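Local structure of aminoacyltransferase FemA (Staphylococcus aureus, 1LRZ) at residues A[359-371]-A[380-393]. The protein catalyses addition of the second and third glycines of the pentaglycine interpeptide bridge of staphylococcal peptidoglycan, with glycyl-tRNA as donor. Numbering follows the deposited sequence.
Sequences DRYNFYGVSGKFT and VKFKKGYNAEIIEY
Lys-383 and Phe-363 run antiparallel alongside each other, the lysine methylenes lying along the base of the phenyl group with CD 3.7 Å from Phe-363 CB. Fully extended beyond CG, the lysine carries its ammonium past Phe-363 CB to the backbone of strand 360-365, where NZ donates to Phe-363 O at 3.0 Å, approaching from above the carbonyl plane, and more weakly to Gly-365 O. The two carbonyls probably help to accommodate the buried charge. Farther out, Phe-363 CZ sits over one face of the Tyr-386 ring, 3.4 Å from Tyr-386 CG, with the two planes inclined at 40°; Ala-388 CB touches the phenyl at CD1. The helix carrying Lys-383 is closed beside this pair by a Schellman motif, with Asn-387 at positive phi, and the chain then enters strand 389-393. That strand is separated from 360-365 by strand 157-162, against which Phe-363 and Tyr-364 form a classic beta bulge facing Ser-159, in a mixed sheet consistent with the acetyltransferase-like fold of the FemABX family. Val-366 and Ile-390 meet tip to tip, CG2 to CD1, while Val-380 CG2 lies crosswise against Val-366, 4.1 Å from its CB. Phe-370 and Ile-390 approach from opposing sides, ring atom CZ 3.7 Å from Ile-390 CG1. At the other end, the extended Arg-360 presents its guanidinium edge to Tyr-393, NH2 bonding weakly to OH at 3.0 Å, whereas NE pairs with Glu-324 in a salt bridge.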
loop_
_atom_site.group_PDB
_atom_site.type_symbol
_atom_site.label_atom_id
_atom_site.label_comp_id
_atom_site.label_asym_id
_atom_site.label_seq_id
_atom_site.Cartn_x
_atom_site.Cartn_y
_atom_site.Cartn_z
ATOM N N ASP A 359 6.191 2.647 11.227
ATOM C CA ASP A 359 6.639 3.990 10.858
ATOM C C ASP A 359 6.713 4.350 9.379
ATOM O O ASP A 359 7.294 5.378 9.018
ATOM C CB ASP A 359 8.011 4.242 11.482
ATOM C CG ASP A 359 8.012 4.037 12.986
ATOM O OD1 ASP A 359 7.069 4.521 13.648
ATOM O OD2 ASP A 359 8.960 3.407 13.495
ATOM N N ARG A 360 6.127 3.524 8.530
ATOM C CA ARG A 360 6.173 3.780 7.095
ATOM C C ARG A 360 4.849 3.413 6.446
ATOM O O ARG A 360 4.330 2.323 6.664
ATOM C CB ARG A 360 7.312 2.966 6.493
ATOM C CG ARG A 360 7.412 2.968 4.975
ATOM C CD ARG A 360 8.744 2.316 4.587
ATOM N NE ARG A 360 8.790 1.838 3.209
ATOM C CZ ARG A 360 9.689 2.220 2.308
ATOM N NH1 ARG A 360 10.625 3.114 2.626
ATOM N NH2 ARG A 360 9.686 1.665 1.097
ATOM N N TYR A 361 4.302 4.334 5.661
ATOM C CA TYR A 361 3.039 4.107 4.981
ATOM C C TYR A 361 3.337 4.217 3.487
ATOM O O TYR A 361 3.635 5.296 2.972
ATOM C CB TYR A 361 2.016 5.158 5.411
ATOM C CG TYR A 361 0.620 4.883 4.905
ATOM C CD1 TYR A 361 -0.225 3.993 5.571
ATOM C CD2 TYR A 361 0.144 5.511 3.754
ATOM C CE1 TYR A 361 -1.511 3.737 5.102
ATOM C CE2 TYR A 361 -1.136 5.263 3.272
ATOM C CZ TYR A 361 -1.958 4.377 3.951
ATOM O OH TYR A 361 -3.219 4.142 3.463
ATOM N N ASN A 362 3.253 3.088 2.801
ATOM C CA ASN A 362 3.582 3.006 1.390
ATOM C C ASN A 362 2.372 3.077 0.451
ATOM O O ASN A 362 1.624 2.106 0.345
ATOM C CB ASN A 362 4.338 1.691 1.163
ATOM C CG ASN A 362 5.233 1.730 -0.052
ATOM O OD1 ASN A 362 4.979 2.480 -0.988
ATOM N ND2 ASN A 362 6.285 0.901 -0.050
ATOM N N PHE A 363 2.190 4.215 -0.227
ATOM C CA PHE A 363 1.088 4.372 -1.182
ATOM C C PHE A 363 1.402 3.494 -2.394
ATOM O O PHE A 363 0.599 3.345 -3.319
ATOM C CB PHE A 363 0.933 5.838 -1.620
ATOM C CG PHE A 363 0.246 6.700 -0.599
ATOM C CD1 PHE A 363 0.980 7.544 0.234
ATOM C CD2 PHE A 363 -1.145 6.659 -0.463
ATOM C CE1 PHE A 363 0.335 8.339 1.197
ATOM C CE2 PHE A 363 -1.800 7.455 0.501
ATOM C CZ PHE A 363 -1.062 8.293 1.328
ATOM N N TYR A 364 2.601 2.926 -2.361
ATOM C CA TYR A 364 3.105 2.022 -3.384
ATOM C C TYR A 364 3.364 2.581 -4.794
ATOM O O TYR A 364 3.749 3.735 -4.962
ATOM C CB TYR A 364 2.222 0.758 -3.455
ATOM C CG TYR A 364 3.021 -0.533 -3.601
ATOM C CD1 TYR A 364 4.120 -0.793 -2.764
ATOM C CD2 TYR A 364 2.684 -1.492 -4.558
ATOM C CE1 TYR A 364 4.853 -1.964 -2.876
ATOM C CE2 TYR A 364 3.424 -2.681 -4.682
ATOM C CZ TYR A 364 4.504 -2.906 -3.836
ATOM O OH TYR A 364 5.242 -4.066 -3.934
ATOM N N GLY A 365 3.145 1.739 -5.797
ATOM C CA GLY A 365 3.463 2.078 -7.171
ATOM C C GLY A 365 3.029 3.315 -7.931
ATOM O O GLY A 365 1.862 3.690 -7.904
ATOM N N VAL A 366 3.996 3.964 -8.585
ATOM C CA VAL A 366 3.709 5.096 -9.474
ATOM C C VAL A 366 4.558 4.786 -10.711
ATOM O O VAL A 366 5.609 4.138 -10.602
ATOM C CB VAL A 366 4.076 6.497 -8.872
ATOM C CG1 VAL A 366 3.294 6.723 -7.571
ATOM C CG2 VAL A 366 5.573 6.616 -8.645
ATOM N N SER A 367 4.106 5.231 -11.880
ATOM C CA SER A 367 4.806 4.931 -13.130
ATOM C C SER A 367 6.240 5.441 -13.228
ATOM O O SER A 367 7.073 4.823 -13.889
ATOM C CB SER A 367 4.011 5.478 -14.321
ATOM O OG SER A 367 4.025 6.895 -14.310
ATOM N N GLY A 368 6.534 6.557 -12.577
ATOM C CA GLY A 368 7.881 7.097 -12.667
ATOM C C GLY A 368 7.978 8.100 -13.810
ATOM O O GLY A 368 9.009 8.745 -13.997
ATOM N N LYS A 369 6.897 8.229 -14.575
ATOM C CA LYS A 369 6.836 9.177 -15.688
ATOM C C LYS A 369 6.033 10.349 -15.127
ATOM O O LYS A 369 4.800 10.367 -15.207
ATOM C CB LYS A 369 6.084 8.578 -16.879
ATOM C CG LYS A 369 6.665 7.294 -17.455
ATOM C CD LYS A 369 5.744 6.754 -18.548
ATOM C CE LYS A 369 6.210 5.415 -19.102
ATOM N NZ LYS A 369 5.216 4.862 -20.090
ATOM N N PHE A 370 6.718 11.320 -14.548
ATOM C CA PHE A 370 6.019 12.438 -13.951
ATOM C C PHE A 370 5.615 13.519 -14.958
ATOM O O PHE A 370 6.156 14.621 -14.968
ATOM C CB PHE A 370 6.865 13.016 -12.804
ATOM C CG PHE A 370 7.164 12.012 -11.717
ATOM C CD1 PHE A 370 8.250 11.144 -11.829
ATOM C CD2 PHE A 370 6.331 11.897 -10.608
ATOM C CE1 PHE A 370 8.498 10.172 -10.857
ATOM C CE2 PHE A 370 6.568 10.924 -9.624
ATOM C CZ PHE A 370 7.651 10.064 -9.751
ATOM N N THR A 371 4.654 13.178 -15.807
ATOM C CA THR A 371 4.138 14.099 -16.814
ATOM C C THR A 371 2.635 14.269 -16.610
ATOM O O THR A 371 1.970 13.404 -16.031
ATOM C CB THR A 371 4.377 13.565 -18.238
ATOM O OG1 THR A 371 3.715 12.304 -18.383
ATOM C CG2 THR A 371 5.876 13.385 -18.502
ATOM N N VAL A 380 -1.077 10.196 -8.860
ATOM C CA VAL A 380 0.150 10.776 -8.327
ATOM C C VAL A 380 -0.119 12.082 -7.582
ATOM O O VAL A 380 0.490 12.341 -6.541
ATOM C CB VAL A 380 1.201 10.995 -9.456
ATOM C CG1 VAL A 380 2.423 11.760 -8.915
ATOM C CG2 VAL A 380 1.659 9.629 -10.003
ATOM N N LYS A 381 -1.034 12.897 -8.102
ATOM C CA LYS A 381 -1.388 14.163 -7.447
ATOM C C LYS A 381 -2.045 13.865 -6.094
ATOM O O LYS A 381 -1.847 14.578 -5.104
ATOM C CB LYS A 381 -2.363 14.967 -8.329
ATOM C CG LYS A 381 -1.748 15.528 -9.599
ATOM C CD LYS A 381 -2.779 16.292 -10.433
ATOM C CE LYS A 381 -2.136 16.905 -11.684
ATOM N NZ LYS A 381 -3.119 17.693 -12.505
ATOM N N PHE A 382 -2.834 12.802 -6.061
ATOM C CA PHE A 382 -3.516 12.406 -4.836
ATOM C C PHE A 382 -2.477 12.005 -3.780
ATOM O O PHE A 382 -2.511 12.489 -2.646
ATOM C CB PHE A 382 -4.484 11.266 -5.162
ATOM C CG PHE A 382 -5.149 10.639 -3.966
ATOM C CD1 PHE A 382 -4.616 9.490 -3.378
ATOM C CD2 PHE A 382 -6.351 11.146 -3.473
ATOM C CE1 PHE A 382 -5.275 8.847 -2.316
ATOM C CE2 PHE A 382 -7.018 10.515 -2.410
ATOM C CZ PHE A 382 -6.482 9.366 -1.835
ATOM N N LYS A 383 -1.534 11.154 -4.164
ATOM C CA LYS A 383 -0.493 10.704 -3.246
ATOM C C LYS A 383 0.371 11.888 -2.797
ATOM O O LYS A 383 0.719 12.014 -1.614
ATOM C CB LYS A 383 0.338 9.614 -3.929
ATOM C CG LYS A 383 -0.518 8.374 -4.225
ATOM C CD LYS A 383 0.224 7.249 -4.929
ATOM C CE LYS A 383 -0.749 6.079 -5.149
ATOM N NZ LYS A 383 -0.136 4.864 -5.748
ATOM N N LYS A 384 0.678 12.771 -3.741
ATOM C CA LYS A 384 1.469 13.967 -3.466
ATOM C C LYS A 384 0.833 14.801 -2.352
ATOM O O LYS A 384 1.530 15.326 -1.472
ATOM C CB LYS A 384 1.577 14.810 -4.745
ATOM C CG LYS A 384 2.391 16.082 -4.599
ATOM C CD LYS A 384 2.356 16.873 -5.889
ATOM C CE LYS A 384 3.020 18.232 -5.722
ATOM N NZ LYS A 384 3.028 18.970 -7.019
ATOM N N GLY A 385 -0.494 14.896 -2.392
ATOM C CA GLY A 385 -1.232 15.672 -1.411
ATOM C C GLY A 385 -1.096 15.220 0.036
ATOM O O GLY A 385 -1.410 15.993 0.946
ATOM N N TYR A 386 -0.634 13.984 0.254
ATOM C CA TYR A 386 -0.454 13.445 1.602
ATOM C C TYR A 386 0.943 13.733 2.158
ATOM O O TYR A 386 1.280 13.308 3.266
ATOM C CB TYR A 386 -0.696 11.926 1.604
ATOM C CG TYR A 386 -2.157 11.537 1.639
ATOM C CD1 TYR A 386 -2.845 11.427 2.848
ATOM C CD2 TYR A 386 -2.860 11.304 0.458
ATOM C CE1 TYR A 386 -4.208 11.086 2.874
ATOM C CE2 TYR A 386 -4.217 10.971 0.472
ATOM C CZ TYR A 386 -4.886 10.861 1.676
ATOM O OH TYR A 386 -6.233 10.515 1.676
ATOM N N ASN A 387 1.743 14.451 1.379
ATOM C CA ASN A 387 3.113 14.803 1.745
ATOM C C ASN A 387 4.046 13.605 1.642
ATOM O O ASN A 387 5.042 13.541 2.344
ATOM C CB ASN A 387 3.210 15.368 3.177
ATOM C CG ASN A 387 4.508 16.137 3.405
ATOM O OD1 ASN A 387 5.102 16.088 4.481
ATOM N ND2 ASN A 387 4.947 16.856 2.389
ATOM N N ALA A 388 3.719 12.653 0.780
ATOM C CA ALA A 388 4.567 11.489 0.597
ATOM C C ALA A 388 5.758 11.917 -0.250
ATOM O O ALA A 388 5.763 13.022 -0.796
ATOM C CB ALA A 388 3.796 10.398 -0.119
ATOM N N GLU A 389 6.781 11.069 -0.341
ATOM C CA GLU A 389 7.930 11.387 -1.193
ATOM C C GLU A 389 8.104 10.207 -2.152
ATOM O O GLU A 389 7.519 9.154 -1.928
ATOM C CB GLU A 389 9.206 11.591 -0.355
ATOM C CG GLU A 389 9.951 10.323 -0.040
ATOM C CD GLU A 389 11.203 10.552 0.808
ATOM O OE1 GLU A 389 12.059 11.396 0.431
ATOM O OE2 GLU A 389 11.325 9.869 1.848
ATOM N N ILE A 390 8.885 10.361 -3.219
ATOM C CA ILE A 390 9.072 9.236 -4.138
ATOM C C ILE A 390 10.386 8.492 -3.859
ATOM O O ILE A 390 11.431 9.110 -3.637
ATOM C CB ILE A 390 9.126 9.686 -5.621
ATOM C CG1 ILE A 390 7.813 10.377 -6.030
ATOM C CG2 ILE A 390 9.389 8.469 -6.518
ATOM C CD1 ILE A 390 6.577 9.504 -5.900
ATOM N N ILE A 391 10.331 7.167 -3.853
ATOM C CA ILE A 391 11.551 6.396 -3.675
ATOM C C ILE A 391 11.729 5.563 -4.942
ATOM O O ILE A 391 10.824 4.828 -5.343
ATOM C CB ILE A 391 11.505 5.452 -2.450
ATOM C CG1 ILE A 391 11.340 6.281 -1.168
ATOM C CG2 ILE A 391 12.825 4.615 -2.381
ATOM C CD1 ILE A 391 11.230 5.433 0.109
ATOM N N GLU A 392 12.875 5.730 -5.595
ATOM C CA GLU A 392 13.189 4.967 -6.799
ATOM C C GLU A 392 14.162 3.880 -6.378
ATOM O O GLU A 392 15.182 4.176 -5.738
ATOM C CB GLU A 392 13.844 5.856 -7.860
ATOM C CG GLU A 392 14.309 5.072 -9.102
ATOM C CD GLU A 392 14.982 5.962 -10.142
ATOM O OE1 GLU A 392 15.419 5.438 -11.201
ATOM O OE2 GLU A 392 15.071 7.191 -9.907
ATOM N N TYR A 393 13.855 2.633 -6.729
ATOM C CA TYR A 393 14.707 1.512 -6.364
ATOM C C TYR A 393 15.710 1.158 -7.468
ATOM O O TYR A 393 15.568 1.593 -8.609
ATOM C CB TYR A 393 13.846 0.298 -6.002
ATOM C CG TYR A 393 12.883 0.591 -4.873
ATOM C CD1 TYR A 393 11.552 0.910 -5.138
ATOM C CD2 TYR A 393 13.323 0.635 -3.547
ATOM C CE1 TYR A 393 10.672 1.268 -4.126
ATOM C CE2 TYR A 393 12.451 1.000 -2.513
ATOM C CZ TYR A 393 11.123 1.315 -2.812
ATOM O OH TYR A 393 10.239 1.655 -1.811
#